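Local coordinates for sugar ABC transporter substrate-binding protein (Treponema pallidum subsp. pallidum, PDB 5U2P) that is an orphan periplasmic ligand-binding protein that probably captures a solute, perhaps a sugar, for an ABC transporter, at residues L37-E40 with K41-S44; E65-D69 with D70-T74; S45-Q48 with N49-K53; A332-N335 with S336-E339. All blocks are in the same frame, centred on the assembly; numbering follows the deposited sequence.

From the N terminus, strand 33-39 runs into the turn of contact 1, and S44 there leads directly into helix 45-58, whose first turns make contact 3. After the helix the chain returns as strand 61-67, completing a beta-alpha-beta unit, and contact 2 turns the chain from that strand into helix 72-81. Contacts 1, 3 and 2 follow in series, none nesting or crossing another. The neighbouring strands bring contacts 1 and 2 together, with E40 N 2.7 Å from I67 O, a probable hydrogen bond. Contact 4 comes far later, on helix 331-337, yet packs on contact 3, their centres about 10 Å apart.

Contact 1: L37-E40 with K41-S44; sequences LIRE and KHYS
The H42 imidazole and the R39 guanidinium have planes 53° apart and meet obliquely, without stacking, across the 3-10 turn that takes the chain out of strand 33-39 at the start of a beta-alpha-beta unit. The two side chains run next to each other in the same direction, and the touching is done by an aliphatic carbon: R39 CD is 3.5 Å from H42 ND1 and 3.6 Å from H42 CE1. The extended R39 chain carries the guanidinium beyond this point. H42 ND1 is hydrogen-bonded to E90 OE2 on strand 88-92, which should help to set the rotation of the imidazole. The Y43 ring is also met obliquely, by I38 CG2, which lies 3.9 Å from Y43 CB where the two side chains cross at about a right angle.

Two backbone bonds define the turn. H42 N donates to R39 O at 2.9 Å with an N-H...O angle of 143°, and Y43 N donates to E40 O at 3.2 Å and 159°. Y43 is then the centre of an inverse gamma turn, with a weak S44 N to H42 O bond, and S44 OG caps L47 N at the start of helix 45-58. With its chain extended past CG1, I38 places CD1 3.4 Å from H42 O and 3.6 Å from Y43 CA.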
ATOM      1  N   LEU A  37      12.723  11.895 -17.875  1.00 28.55           N
ATOM      2  CA  LEU A  37      13.701  11.146 -17.088  1.00 25.74           C
ATOM      3  C   LEU A  37      12.976  10.008 -16.385  1.00 31.20           C
ATOM      4  O   LEU A  37      11.960  10.230 -15.730  1.00 25.89           O
ATOM      5  CB  LEU A  37      14.375  12.037 -16.040  1.00 30.98           C
ATOM      6  CG  LEU A  37      15.661  11.523 -15.408  1.00 30.15           C
ATOM      7  CD1 LEU A  37      16.831  11.711 -16.360  1.00 44.62           C
ATOM      8  CD2 LEU A  37      15.909  12.224 -14.076  1.00 37.44           C
ATOM      9  N   ILE A  38      13.501   8.800 -16.498  1.00 31.88           N
ATOM     10  CA  ILE A  38      12.852   7.631 -15.904  1.00 27.28           C
ATOM     11  C   ILE A  38      13.874   6.603 -15.417  1.00 32.55           C
ATOM     12  O   ILE A  38      15.022   6.597 -15.860  1.00 35.07           O
ATOM     13  CB  ILE A  38      11.910   6.962 -16.918  1.00 40.62           C
ATOM     14  CG1 ILE A  38      11.021   5.920 -16.227  1.00 58.33           C
ATOM     15  CG2 ILE A  38      12.715   6.350 -18.070  1.00 47.12           C
ATOM     16  CD1 ILE A  38      10.056   5.232 -17.149  1.00 70.22           C
ATOM     17  N   ARG A  39      13.459   5.747 -14.487  1.00 31.70           N
ATOM     18  CA  ARG A  39      14.297   4.647 -14.024  1.00 29.75           C
ATOM     19  C   ARG A  39      14.417   3.599 -15.116  1.00 39.56           C
ATOM     20  O   ARG A  39      13.438   3.260 -15.778  1.00 34.45           O
ATOM     21  CB  ARG A  39      13.723   4.006 -12.753  1.00 30.90           C
ATOM     22  CG  ARG A  39      13.893   4.828 -11.475  1.00 35.24           C
ATOM     23  CD  ARG A  39      13.297   4.100 -10.276  1.00 41.46           C
ATOM     24  NE  ARG A  39      13.016   4.991  -9.147  1.00 55.34           N
ATOM     25  CZ  ARG A  39      13.738   5.074  -8.030  1.00 62.65           C
ATOM     26  NH1 ARG A  39      14.819   4.323  -7.849  1.00 72.70           N
ATOM     27  NH2 ARG A  39      13.369   5.921  -7.078  1.00 61.15           N
ATOM     28  N   GLU A  40      15.629   3.096 -15.293  1.00 31.15           N
ATOM     29  CA  GLU A  40      15.920   2.077 -16.291  1.00 41.56           C
ATOM     30  C   GLU A  40      14.904   0.933 -16.249  1.00 50.25           C
ATOM     31  O   GLU A  40      14.252   0.639 -17.249  1.00 38.56           O
ATOM     32  CB  GLU A  40      17.339   1.546 -16.068  1.00 40.82           C
ATOM     33  CG  GLU A  40      17.803   0.493 -17.056  1.00 51.53           C
ATOM     34  CD  GLU A  40      19.213   0.014 -16.760  1.00 76.32           C
ATOM     35  OE1 GLU A  40      19.639   0.107 -15.588  1.00 69.98           O
ATOM     36  OE2 GLU A  40      19.895  -0.448 -17.697  1.00 79.54           O
ATOM     37  N   LYS A  41      14.738   0.320 -15.079  1.00 40.19           N
ATOM     38  CA  LYS A  41      13.881  -0.864 -14.958  1.00 50.85           C
ATOM     39  C   LYS A  41      12.400  -0.522 -15.005  1.00 37.83           C
ATOM     40  O   LYS A  41      11.562  -1.412 -15.051  1.00 40.19           O
ATOM     41  CB  LYS A  41      14.178  -1.622 -13.661  1.00 48.07           C
ATOM     42  CG  LYS A  41      15.570  -2.240 -13.592  1.00 79.00           C
ATOM     43  CD  LYS A  41      15.736  -3.088 -12.335  1.00 83.04           C
ATOM     44  CE  LYS A  41      17.059  -3.838 -12.328  1.00 79.09           C
ATOM     45  NZ  LYS A  41      18.212  -2.911 -12.180  1.00 82.72           N
ATOM     46  N   HIS A  42      12.075   0.764 -14.995  1.00 44.67           N
ATOM     47  CA  HIS A  42      10.680   1.184 -15.050  1.00 35.36           C
ATOM     48  C   HIS A  42      10.294   1.659 -16.449  1.00 35.49           C
ATOM     49  O   HIS A  42       9.132   1.984 -16.697  1.00 39.12           O
ATOM     50  CB  HIS A  42      10.417   2.287 -14.019  1.00 39.73           C
ATOM     51  CG  HIS A  42      10.443   1.801 -12.603  1.00 47.73           C
ATOM     52  ND1 HIS A  42      10.399   2.652 -11.520  1.00 40.25           N
ATOM     53  CD2 HIS A  42      10.517   0.548 -12.093  1.00 59.03           C
ATOM     54  CE1 HIS A  42      10.436   1.945 -10.403  1.00 41.38           C
ATOM     55  NE2 HIS A  42      10.508   0.665 -10.723  1.00 55.26           N
ATOM     56  N   TYR A  43      11.269   1.713 -17.356  1.00 41.88           N
ATOM     57  CA  TYR A  43      11.005   2.117 -18.741  1.00 33.86           C
ATOM     58  C   TYR A  43      10.488   0.918 -19.510  1.00 48.42           C
ATOM     59  O   TYR A  43      11.176   0.355 -20.362  1.00 41.54           O
ATOM     60  CB  TYR A  43      12.262   2.689 -19.397  1.00 46.14           C
ATOM     61  CG  TYR A  43      12.038   3.286 -20.773  1.00 40.46           C
ATOM     62  CD1 TYR A  43      10.878   3.997 -21.070  1.00 46.85           C
ATOM     63  CD2 TYR A  43      13.002   3.165 -21.767  1.00 53.60           C
ATOM     64  CE1 TYR A  43      10.679   4.554 -22.326  1.00 43.26           C
ATOM     65  CE2 TYR A  43      12.815   3.717 -23.021  1.00 48.44           C
ATOM     66  CZ  TYR A  43      11.653   4.412 -23.296  1.00 55.94           C
ATOM     67  OH  TYR A  43      11.468   4.956 -24.550  1.00 51.46           O
ATOM     68  N   SER A  44       9.264   0.533 -19.181  1.00 57.07           N
ATOM     69  CA  SER A  44       8.664  -0.687 -19.695  1.00 65.18           C
ATOM     70  C   SER A  44       8.229  -0.555 -21.148  1.00 70.19           C
ATOM     71  O   SER A  44       8.215   0.541 -21.716  1.00 41.37           O
ATOM     72  CB  SER A  44       7.460  -1.062 -18.835  1.00 69.17           C
ATOM     73  OG  SER A  44       6.483  -0.030 -18.875  1.00 46.59           O
TER

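Contact 2: E65-D69 with D70-T74; sequences ETIQD and DQYPT
The backbone between Q68 and Y72 winds through a 3-10 turn, with Q71 N donating to Q68 O at 2.8 Å and Y72 N to D69 O at 3.1 Å. The side chains of Q68 and D70 add a side-chain bond alongside it: Q68 NE2 donates to D70 OD1 at 2.8 Å, nearly straight at 163°. The acceptor lies almost in the amide plane, and the N-H is received on the syn lone pair of OD1, although the amide and carboxylate planes are 44° apart. D70 reaches this position by holding CG between its own backbone N and carbonyl carbon (chi1 66°), while Q68 extends its chain fully to present NE2.

I67 supplies the apolar part. Its CB lies at the edge of the Y72 ring, near the ring plane, 3.7 Å from CD2, and the two side chains cross at about a right angle. The CG2 branch of I67 packs 3.8 Å from Y72 CA. P73, which has no amide hydrogen, rests CD 3.6 Å from D69 O.

The turn joins strand 61-67, at one border of its sheet, to helix 72-81. D69 OD2 accepts a hydrogen bond from K41 N, in the turn after neighbouring strand 33-39, and Y72 OH is hydrogen-bonded to E90 O, so D69 ties this turn to the neighbouring one, and Y72 anchors the start of the helix to strand 88-92.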
ATOM      1  N   GLU A  65      15.333   9.702 -21.240  1.00 30.90           N
ATOM      2  CA  GLU A  65      16.639   9.524 -20.631  1.00 32.84           C
ATOM      3  C   GLU A  65      16.497   8.572 -19.444  1.00 37.74           C
ATOM      4  O   GLU A  65      15.840   8.924 -18.460  1.00 29.54           O
ATOM      5  CB  GLU A  65      17.181  10.879 -20.182  1.00 43.16           C
ATOM      6  CG  GLU A  65      18.604  10.870 -19.688  1.00 64.32           C
ATOM      7  CD  GLU A  65      19.036  12.237 -19.191  1.00 77.02           C
ATOM      8  OE1 GLU A  65      20.070  12.316 -18.494  1.00 73.06           O
ATOM      9  OE2 GLU A  65      18.336  13.231 -19.497  1.00 79.95           O
ATOM     10  N   THR A  66      17.083   7.374 -19.529  1.00 29.89           N
ATOM     11  CA  THR A  66      16.969   6.407 -18.434  1.00 40.00           C
ATOM     12  C   THR A  66      18.161   6.457 -17.499  1.00 34.58           C
ATOM     13  O   THR A  66      19.289   6.715 -17.919  1.00 34.27           O
ATOM     14  CB  THR A  66      16.833   4.960 -18.936  1.00 52.48           C
ATOM     15  OG1 THR A  66      18.031   4.572 -19.614  1.00 41.54           O
ATOM     16  CG2 THR A  66      15.633   4.817 -19.861  1.00 39.45           C
ATOM     17  N   ILE A  67      17.900   6.199 -16.226  1.00 30.26           N
ATOM     18  CA  ILE A  67      18.946   6.148 -15.224  1.00 46.25           C
ATOM     19  C   ILE A  67      18.886   4.809 -14.498  1.00 43.75           C
ATOM     20  O   ILE A  67      17.800   4.329 -14.158  1.00 35.80           O
ATOM     21  CB  ILE A  67      18.808   7.288 -14.209  1.00 37.05           C
ATOM     22  CG1 ILE A  67      18.711   8.650 -14.917  1.00 39.57           C
ATOM     23  CG2 ILE A  67      19.960   7.261 -13.228  1.00 38.51           C
ATOM     24  CD1 ILE A  67      19.963   9.068 -15.696  1.00 40.16           C
ATOM     25  N   GLN A  68      20.059   4.218 -14.286  1.00 42.66           N
ATOM     26  CA  GLN A  68      20.199   2.996 -13.500  1.00 51.02           C
ATOM     27  C   GLN A  68      19.516   3.200 -12.154  1.00 42.73           C
ATOM     28  O   GLN A  68      19.751   4.203 -11.482  1.00 35.09           O
ATOM     29  CB  GLN A  68      21.675   2.648 -13.319  1.00 42.71           C
ATOM     30  CG  GLN A  68      21.950   1.261 -12.782  1.00 78.76           C
ATOM     31  CD  GLN A  68      23.434   0.940 -12.766  1.00 90.53           C
ATOM     32  OE1 GLN A  68      24.096   0.969 -13.805  1.00 81.83           O
ATOM     33  NE2 GLN A  68      23.968   0.648 -11.583  1.00 87.14           N
ATOM     34  N   ASP A  69      18.674   2.247 -11.771  1.00 41.50           N
ATOM     35  CA  ASP A  69      17.712   2.444 -10.688  1.00 50.74           C
ATOM     36  C   ASP A  69      18.339   2.879  -9.375  1.00 51.46           C
ATOM     37  O   ASP A  69      17.851   3.814  -8.732  1.00 41.96           O
ATOM     38  CB  ASP A  69      16.913   1.166 -10.468  1.00 59.24           C
ATOM     39  CG  ASP A  69      15.940   0.896 -11.592  1.00 71.34           C
ATOM     40  OD1 ASP A  69      14.737   0.707 -11.310  1.00 64.29           O
ATOM     41  OD2 ASP A  69      16.381   0.879 -12.760  1.00 49.83           O
ATOM     42  N   ASP A  70      19.421   2.219  -8.978  1.00 41.32           N
ATOM     43  CA  ASP A  70      20.062   2.539  -7.709  1.00 53.86           C
ATOM     44  C   ASP A  70      20.630   3.966  -7.706  1.00 58.91           C
ATOM     45  O   ASP A  70      20.936   4.514  -6.648  1.00 53.15           O
ATOM     46  CB  ASP A  70      21.160   1.515  -7.396  1.00 60.79           C
ATOM     47  CG  ASP A  70      22.316   1.579  -8.369  1.00 78.80           C
ATOM     48  OD1 ASP A  70      22.168   1.064  -9.496  1.00 82.38           O
ATOM     49  OD2 ASP A  70      23.376   2.131  -8.004  1.00 95.73           O
ATOM     50  N   GLN A  71      20.730   4.573  -8.887  1.00 38.79           N
ATOM     51  CA  GLN A  71      21.320   5.897  -9.042  1.00 47.36           C
ATOM     52  C   GLN A  71      20.262   6.975  -9.246  1.00 49.61           C
ATOM     53  O   GLN A  71      20.564   8.169  -9.154  1.00 41.01           O
ATOM     54  CB  GLN A  71      22.285   5.912 -10.232  1.00 63.74           C
ATOM     55  CG  GLN A  71      23.375   4.856 -10.180  1.00 65.79           C
ATOM     56  CD  GLN A  71      24.658   5.374  -9.576  1.00 79.18           C
ATOM     57  OE1 GLN A  71      24.647   6.077  -8.566  1.00 86.00           O
ATOM     58  NE2 GLN A  71      25.781   5.036 -10.200  1.00 92.40           N
ATOM     59  N   TYR A  72      19.031   6.560  -9.531  1.00 41.04           N
ATOM     60  CA  TYR A  72      18.022   7.497 -10.012  1.00 35.62           C
ATOM     61  C   TYR A  72      17.729   8.634  -9.021  1.00 28.44           C
ATOM     62  O   TYR A  72      17.686   9.790  -9.428  1.00 37.60           O
ATOM     63  CB  TYR A  72      16.715   6.773 -10.364  1.00 32.48           C
ATOM     64  CG  TYR A  72      15.688   7.733 -10.915  1.00 30.53           C
ATOM     65  CD1 TYR A  72      14.703   8.269 -10.101  1.00 27.58           C
ATOM     66  CD2 TYR A  72      15.730   8.125 -12.242  1.00 34.43           C
ATOM     67  CE1 TYR A  72      13.778   9.165 -10.598  1.00 24.56           C
ATOM     68  CE2 TYR A  72      14.804   9.017 -12.756  1.00 25.62           C
ATOM     69  CZ  TYR A  72      13.840   9.544 -11.934  1.00 27.83           C
ATOM     70  OH  TYR A  72      12.934  10.445 -12.460  1.00 26.47           O
ATOM     71  N   PRO A  73      17.528   8.317  -7.731  1.00 45.37           N
ATOM     72  CA  PRO A  73      17.221   9.418  -6.807  1.00 34.15           C
ATOM     73  C   PRO A  73      18.359  10.431  -6.722  1.00 43.68           C
ATOM     74  O   PRO A  73      18.102  11.631  -6.706  1.00 32.84           O
ATOM     75  CB  PRO A  73      17.006   8.706  -5.473  1.00 36.63           C
ATOM     76  CG  PRO A  73      16.629   7.301  -5.848  1.00 53.51           C
ATOM     77  CD  PRO A  73      17.430   7.003  -7.073  1.00 48.79           C
ATOM     78  N   THR A  74      19.599   9.948  -6.698  1.00 37.67           N
ATOM     79  CA  THR A  74      20.772  10.820  -6.713  1.00 44.32           C
ATOM     80  C   THR A  74      20.787  11.713  -7.954  1.00 42.55           C
ATOM     81  O   THR A  74      20.992  12.928  -7.855  1.00 37.10           O
ATOM     82  CB  THR A  74      22.084  10.003  -6.682  1.00 48.29           C
ATOM     83  OG1 THR A  74      22.127   9.209  -5.492  1.00 52.57           O
ATOM     84  CG2 THR A  74      23.298  10.922  -6.716  1.00 57.51           C
TER

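Contact 3: S45-Q48 with N49-K53; sequences SGLQ and NVFTK
Q48 O is gripped by two donors of one residue, T52 N and T52 OG1, each 2.9 Å away. The amide approaches close to the carbonyl plane, tilted 18° from it, whereas the hydroxyl comes from above that plane, 42° out. T52 can do both because its OG1 stands beside its own backbone N, anti to the carbonyl carbon (chi1 -61°), and so reaches back one helical turn.

The other carbonyls of this first part of helix 45-58 follow the i to i+4 pattern: N49 N donates to S45 O and V50 N to G46 O, both at 3.0 Å. F51 N bonds L47 O, and the same oxygen also lies over one face of the F51 ring, 3.3 Å above its plane and displaced toward the rim. Ring atoms CG and CD2 come nearest to it. F51 CE2 is also 4.4 Å from L47 CB, a looser apolar contact. Similarly, V50 CG2 packs 3.3 Å from G46 O.

The helix faces two partners. L47 and V50 touch F337 of helix 331-337, while F51 reaches V62 and V64 of strand 61-67, as expected for the helix of a beta-alpha-beta unit. At its beginning S45 OG is hydrogen-bonded to E340 OE2, and Q48 NE2 reaches back to Y43 O. The hydroxyl of the exposed T52 therefore finds its acceptor within the helix itself, sharing Q48 O with the routine amide bond, while the L47 oxygen accepts the F51 amide and also rests against the F51 ring face, which offers it no polar hydrogen.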
ATOM      1  N   SER A  45       7.862  -1.680 -21.748  1.00 58.07           N
ATOM      2  CA  SER A  45       7.265  -1.646 -23.072  1.00 67.04           C
ATOM      3  C   SER A  45       5.972  -0.836 -22.994  1.00 54.28           C
ATOM      4  O   SER A  45       5.607  -0.152 -23.949  1.00 40.65           O
ATOM      5  CB  SER A  45       7.009  -3.063 -23.605  1.00 70.46           C
ATOM      6  OG  SER A  45       6.391  -3.883 -22.631  1.00 68.97           O
ATOM      7  N   GLY A  46       5.304  -0.889 -21.839  1.00 52.16           N
ATOM      8  CA  GLY A  46       4.082  -0.133 -21.626  1.00 43.70           C
ATOM      9  C   GLY A  46       4.297   1.350 -21.866  1.00 33.98           C
ATOM     10  O   GLY A  46       3.603   1.972 -22.682  1.00 35.75           O
ATOM     11  N   LEU A  47       5.267   1.920 -21.164  1.00 31.86           N
ATOM     12  CA  LEU A  47       5.578   3.337 -21.327  1.00 38.84           C
ATOM     13  C   LEU A  47       6.172   3.656 -22.699  1.00 52.93           C
ATOM     14  O   LEU A  47       5.933   4.727 -23.246  1.00 32.76           O
ATOM     15  CB  LEU A  47       6.539   3.810 -20.244  1.00 34.96           C
ATOM     16  CG  LEU A  47       5.934   4.060 -18.862  1.00 38.71           C
ATOM     17  CD1 LEU A  47       6.998   4.566 -17.918  1.00 35.26           C
ATOM     18  CD2 LEU A  47       4.764   5.038 -18.913  1.00 33.74           C
ATOM     19  N   GLN A  48       6.957   2.748 -23.260  1.00 39.12           N
ATOM     20  CA  GLN A  48       7.528   3.000 -24.580  1.00 28.45           C
ATOM     21  C   GLN A  48       6.438   3.210 -25.599  1.00 45.70           C
ATOM     22  O   GLN A  48       6.481   4.156 -26.375  1.00 42.34           O
ATOM     23  CB  GLN A  48       8.420   1.838 -25.015  1.00 41.90           C
ATOM     24  CG  GLN A  48       9.754   1.786 -24.300  1.00 58.10           C
ATOM     25  CD  GLN A  48      10.490   0.487 -24.568  1.00 77.91           C
ATOM     26  OE1 GLN A  48      10.476  -0.021 -25.687  1.00 58.22           O
ATOM     27  NE2 GLN A  48      11.122  -0.063 -23.536  1.00 74.80           N
ATOM     28  N   ASN A  49       5.457   2.317 -25.583  1.00 40.34           N
ATOM     29  CA  ASN A  49       4.389   2.357 -26.559  1.00 51.59           C
ATOM     30  C   ASN A  49       3.492   3.547 -26.295  1.00 39.72           C
ATOM     31  O   ASN A  49       2.940   4.134 -27.226  1.00 43.35           O
ATOM     32  CB  ASN A  49       3.597   1.049 -26.536  1.00 58.62           C
ATOM     33  CG  ASN A  49       4.430  -0.140 -27.008  1.00 63.09           C
ATOM     34  OD1 ASN A  49       5.392   0.026 -27.757  1.00 53.95           O
ATOM     35  ND2 ASN A  49       4.068  -1.338 -26.565  1.00 52.22           N
ATOM     36  N   VAL A  50       3.353   3.904 -25.015  1.00 37.89           N
ATOM     37  CA  VAL A  50       2.635   5.102 -24.630  1.00 32.51           C
ATOM     38  C   VAL A  50       3.272   6.332 -25.275  1.00 33.47           C
ATOM     39  O   VAL A  50       2.586   7.156 -25.883  1.00 31.78           O
ATOM     40  CB  VAL A  50       2.611   5.267 -23.075  1.00 37.00           C
ATOM     41  CG1 VAL A  50       2.498   6.692 -22.695  1.00 44.49           C
ATOM     42  CG2 VAL A  50       1.474   4.466 -22.476  1.00 49.27           C
ATOM     43  N   PHE A  51       4.586   6.461 -25.145  1.00 33.82           N
ATOM     44  CA  PHE A  51       5.277   7.622 -25.696  1.00 41.18           C
ATOM     45  C   PHE A  51       5.301   7.557 -27.226  1.00 35.97           C
ATOM     46  O   PHE A  51       5.316   8.589 -27.897  1.00 37.31           O
ATOM     47  CB  PHE A  51       6.698   7.726 -25.136  1.00 35.11           C
ATOM     48  CG  PHE A  51       6.760   7.965 -23.644  1.00 38.79           C
ATOM     49  CD1 PHE A  51       5.731   8.615 -22.978  1.00 31.88           C
ATOM     50  CD2 PHE A  51       7.851   7.535 -22.910  1.00 47.07           C
ATOM     51  CE1 PHE A  51       5.789   8.827 -21.610  1.00 46.74           C
ATOM     52  CE2 PHE A  51       7.910   7.744 -21.548  1.00 35.77           C
ATOM     53  CZ  PHE A  51       6.878   8.392 -20.897  1.00 29.32           C
ATOM     54  N   THR A  52       5.287   6.348 -27.789  1.00 38.52           N
ATOM     55  CA  THR A  52       5.257   6.209 -29.239  1.00 40.24           C
ATOM     56  C   THR A  52       3.928   6.709 -29.788  1.00 39.10           C
ATOM     57  O   THR A  52       3.900   7.399 -30.809  1.00 37.93           O
ATOM     58  CB  THR A  52       5.480   4.743 -29.691  1.00 44.76           C
ATOM     59  OG1 THR A  52       6.760   4.293 -29.240  1.00 39.64           O
ATOM     60  CG2 THR A  52       5.433   4.628 -31.213  1.00 45.96           C
ATOM     61  N   LYS A  53       2.832   6.348 -29.117  1.00 40.60           N
ATOM     62  CA  LYS A  53       1.498   6.837 -29.475  1.00 40.72           C
ATOM     63  C   LYS A  53       1.415   8.339 -29.361  1.00 46.86           C
ATOM     64  O   LYS A  53       0.766   9.007 -30.161  1.00 35.35           O
ATOM     65  CB  LYS A  53       0.424   6.225 -28.572  1.00 46.36           C
ATOM     66  CG  LYS A  53      -0.045   4.844 -28.969  1.00 62.34           C
ATOM     67  CD  LYS A  53      -1.130   4.338 -28.022  1.00 73.87           C
ATOM     68  CE  LYS A  53      -2.427   5.121 -28.171  1.00 68.60           C
ATOM     69  NZ  LYS A  53      -3.500   4.592 -27.285  1.00 72.08           N
TER

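Contact 4: A332-N335 with S336-E339; sequences AYQN and SFFE
Backbone hydrogen bonds come first: S336 N donates to A332 O at 3.2 Å, F337 N to Y333 O at 2.8 Å and F338 N to Q334 O at 3.0 Å, all i to i+4. F338 has left helical phi/psi, and E339 N bonds S336 O, a tighter i to i+3 step.

Polar atoms at ring edges form the second group. Q334 O lies in the plane of the F338 ring at its edge, 3.4 Å from CD1. The side-chain oxygen joins it: Q334 bends at chi2 (-60°), and OE1 comes 3.5 Å from F338 CE1 and also lies at the edge of the F337 ring. The Q334 and F338 side chains run alongside each other with the Q334 amide and F338 ring planes 58° apart, while Q334 NE2 is hydrogen-bonded to L328 O, which should restrain the amide's rotation.

In plain packing, E339 CG sits 3.4 Å from N335 O, an oxygen hydrogen-bonded to S352 OG. Aromatic interactions reach outside: F337 stacks on H341, and Y333 makes a cation-pi contact with K53. The helix thus packs on helix 45-58, whose F51 meets strand 61-67; this lobe's sheet order, 2-1-3-5-4, is consistent with a type II periplasmic binding protein.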
ATOM      1  N   ALA A 332      -8.277   5.678 -23.178  1.00 32.37           N
ATOM      2  CA  ALA A 332      -7.646   5.020 -24.321  1.00 33.22           C
ATOM      3  C   ALA A 332      -6.193   4.666 -24.038  1.00 36.02           C
ATOM      4  O   ALA A 332      -5.727   3.570 -24.366  1.00 29.68           O
ATOM      5  CB  ALA A 332      -7.734   5.908 -25.561  1.00 38.45           C
ATOM      6  N   TYR A 333      -5.473   5.600 -23.428  1.00 31.33           N
ATOM      7  CA  TYR A 333      -4.072   5.367 -23.118  1.00 23.89           C
ATOM      8  C   TYR A 333      -3.896   4.448 -21.920  1.00 25.99           C
ATOM      9  O   TYR A 333      -3.020   3.587 -21.928  1.00 28.05           O
ATOM     10  CB  TYR A 333      -3.363   6.693 -22.895  1.00 20.07           C
ATOM     11  CG  TYR A 333      -2.900   7.369 -24.175  1.00 21.29           C
ATOM     12  CD1 TYR A 333      -3.806   7.811 -25.129  1.00 23.08           C
ATOM     13  CD2 TYR A 333      -1.552   7.554 -24.435  1.00 22.82           C
ATOM     14  CE1 TYR A 333      -3.379   8.410 -26.284  1.00 27.71           C
ATOM     15  CE2 TYR A 333      -1.120   8.154 -25.590  1.00 26.54           C
ATOM     16  CZ  TYR A 333      -2.039   8.584 -26.510  1.00 34.26           C
ATOM     17  OH  TYR A 333      -1.614   9.201 -27.660  1.00 29.70           O
ATOM     18  N   GLN A 334      -4.725   4.625 -20.891  1.00 25.15           N
ATOM     19  CA  GLN A 334      -4.685   3.721 -19.750  1.00 25.44           C
ATOM     20  C   GLN A 334      -4.980   2.280 -20.185  1.00 23.82           C
ATOM     21  O   GLN A 334      -4.340   1.342 -19.703  1.00 25.21           O
ATOM     22  CB  GLN A 334      -5.681   4.152 -18.667  1.00 27.61           C
ATOM     23  CG  GLN A 334      -5.290   5.438 -17.944  1.00 24.39           C
ATOM     24  CD  GLN A 334      -3.949   5.304 -17.262  1.00 19.99           C
ATOM     25  OE1 GLN A 334      -3.756   4.423 -16.422  1.00 20.88           O
ATOM     26  NE2 GLN A 334      -2.998   6.152 -17.649  1.00 25.44           N
ATOM     27  N   ASN A 335      -5.937   2.112 -21.091  1.00 27.21           N
ATOM     28  CA  ASN A 335      -6.299   0.767 -21.542  1.00 30.88           C
ATOM     29  C   ASN A 335      -5.147   0.103 -22.296  1.00 29.58           C
ATOM     30  O   ASN A 335      -4.818  -1.053 -22.049  1.00 34.92           O
ATOM     31  CB  ASN A 335      -7.557   0.818 -22.403  1.00 35.50           C
ATOM     32  CG  ASN A 335      -8.821   0.937 -21.572  1.00 51.54           C
ATOM     33  OD1 ASN A 335      -8.899   0.404 -20.463  1.00 52.97           O
ATOM     34  ND2 ASN A 335      -9.816   1.636 -22.101  1.00 44.66           N
ATOM     35  N   SER A 336      -4.507   0.858 -23.176  1.00 26.69           N
ATOM     36  CA  SER A 336      -3.326   0.389 -23.881  1.00 39.07           C
ATOM     37  C   SER A 336      -2.189   0.073 -22.917  1.00 39.50           C
ATOM     38  O   SER A 336      -1.572  -0.991 -22.980  1.00 31.84           O
ATOM     39  CB  SER A 336      -2.892   1.438 -24.904  1.00 46.82           C
ATOM     40  OG  SER A 336      -1.701   1.056 -25.561  1.00 67.30           O
ATOM     41  N   PHE A 337      -1.935   0.986 -21.991  1.00 30.21           N
ATOM     42  CA  PHE A 337      -0.867   0.819 -21.023  1.00 24.34           C
ATOM     43  C   PHE A 337      -1.004  -0.455 -20.193  1.00 26.05           C
ATOM     44  O   PHE A 337      -0.019  -1.155 -19.943  1.00 30.23           O
ATOM     45  CB  PHE A 337      -0.843   2.073 -20.126  1.00 25.91           C
ATOM     46  CG  PHE A 337       0.274   2.107 -19.118  1.00 26.74           C
ATOM     47  CD1 PHE A 337       1.585   1.911 -19.501  1.00 27.91           C
ATOM     48  CD2 PHE A 337       0.007   2.397 -17.785  1.00 27.56           C
ATOM     49  CE1 PHE A 337       2.608   1.971 -18.578  1.00 28.77           C
ATOM     50  CE2 PHE A 337       1.032   2.452 -16.847  1.00 24.94           C
ATOM     51  CZ  PHE A 337       2.332   2.241 -17.245  1.00 32.05           C
ATOM     52  N   PHE A 338      -2.219  -0.751 -19.735  1.00 25.95           N
ATOM     53  CA  PHE A 338      -2.425  -1.865 -18.833  1.00 27.98           C
ATOM     54  C   PHE A 338      -2.617  -3.196 -19.559  1.00 34.57           C
ATOM     55  O   PHE A 338      -2.901  -4.212 -18.920  1.00 33.50           O
ATOM     56  CB  PHE A 338      -3.605  -1.581 -17.906  1.00 22.31           C
ATOM     57  CG  PHE A 338      -3.186  -0.857 -16.645  1.00 21.90           C
ATOM     58  CD1 PHE A 338      -3.142   0.526 -16.604  1.00 24.29           C
ATOM     59  CD2 PHE A 338      -2.743  -1.565 -15.545  1.00 27.40           C
ATOM     60  CE1 PHE A 338      -2.711   1.187 -15.463  1.00 20.45           C
ATOM     61  CE2 PHE A 338      -2.303  -0.912 -14.399  1.00 28.34           C
ATOM     62  CZ  PHE A 338      -2.292   0.471 -14.362  1.00 24.28           C
ATOM     63  N   GLU A 339      -2.434  -3.195 -20.876  1.00 33.88           N
ATOM     64  CA  GLU A 339      -2.269  -4.459 -21.598  1.00 30.91           C
ATOM     65  C   GLU A 339      -0.861  -5.009 -21.338  1.00 48.69           C
ATOM     66  O   GLU A 339      -0.598  -6.189 -21.553  1.00 44.97           O
ATOM     67  CB  GLU A 339      -2.518  -4.269 -23.093  1.00 34.93           C
ATOM     68  CG  GLU A 339      -3.988  -4.049 -23.418  1.00 46.85           C
ATOM     69  CD  GLU A 339      -4.231  -3.793 -24.890  1.00 73.42           C
ATOM     70  OE1 GLU A 339      -3.258  -3.859 -25.670  1.00 73.77           O
ATOM     71  OE2 GLU A 339      -5.392  -3.526 -25.265  1.00 69.71           O
TER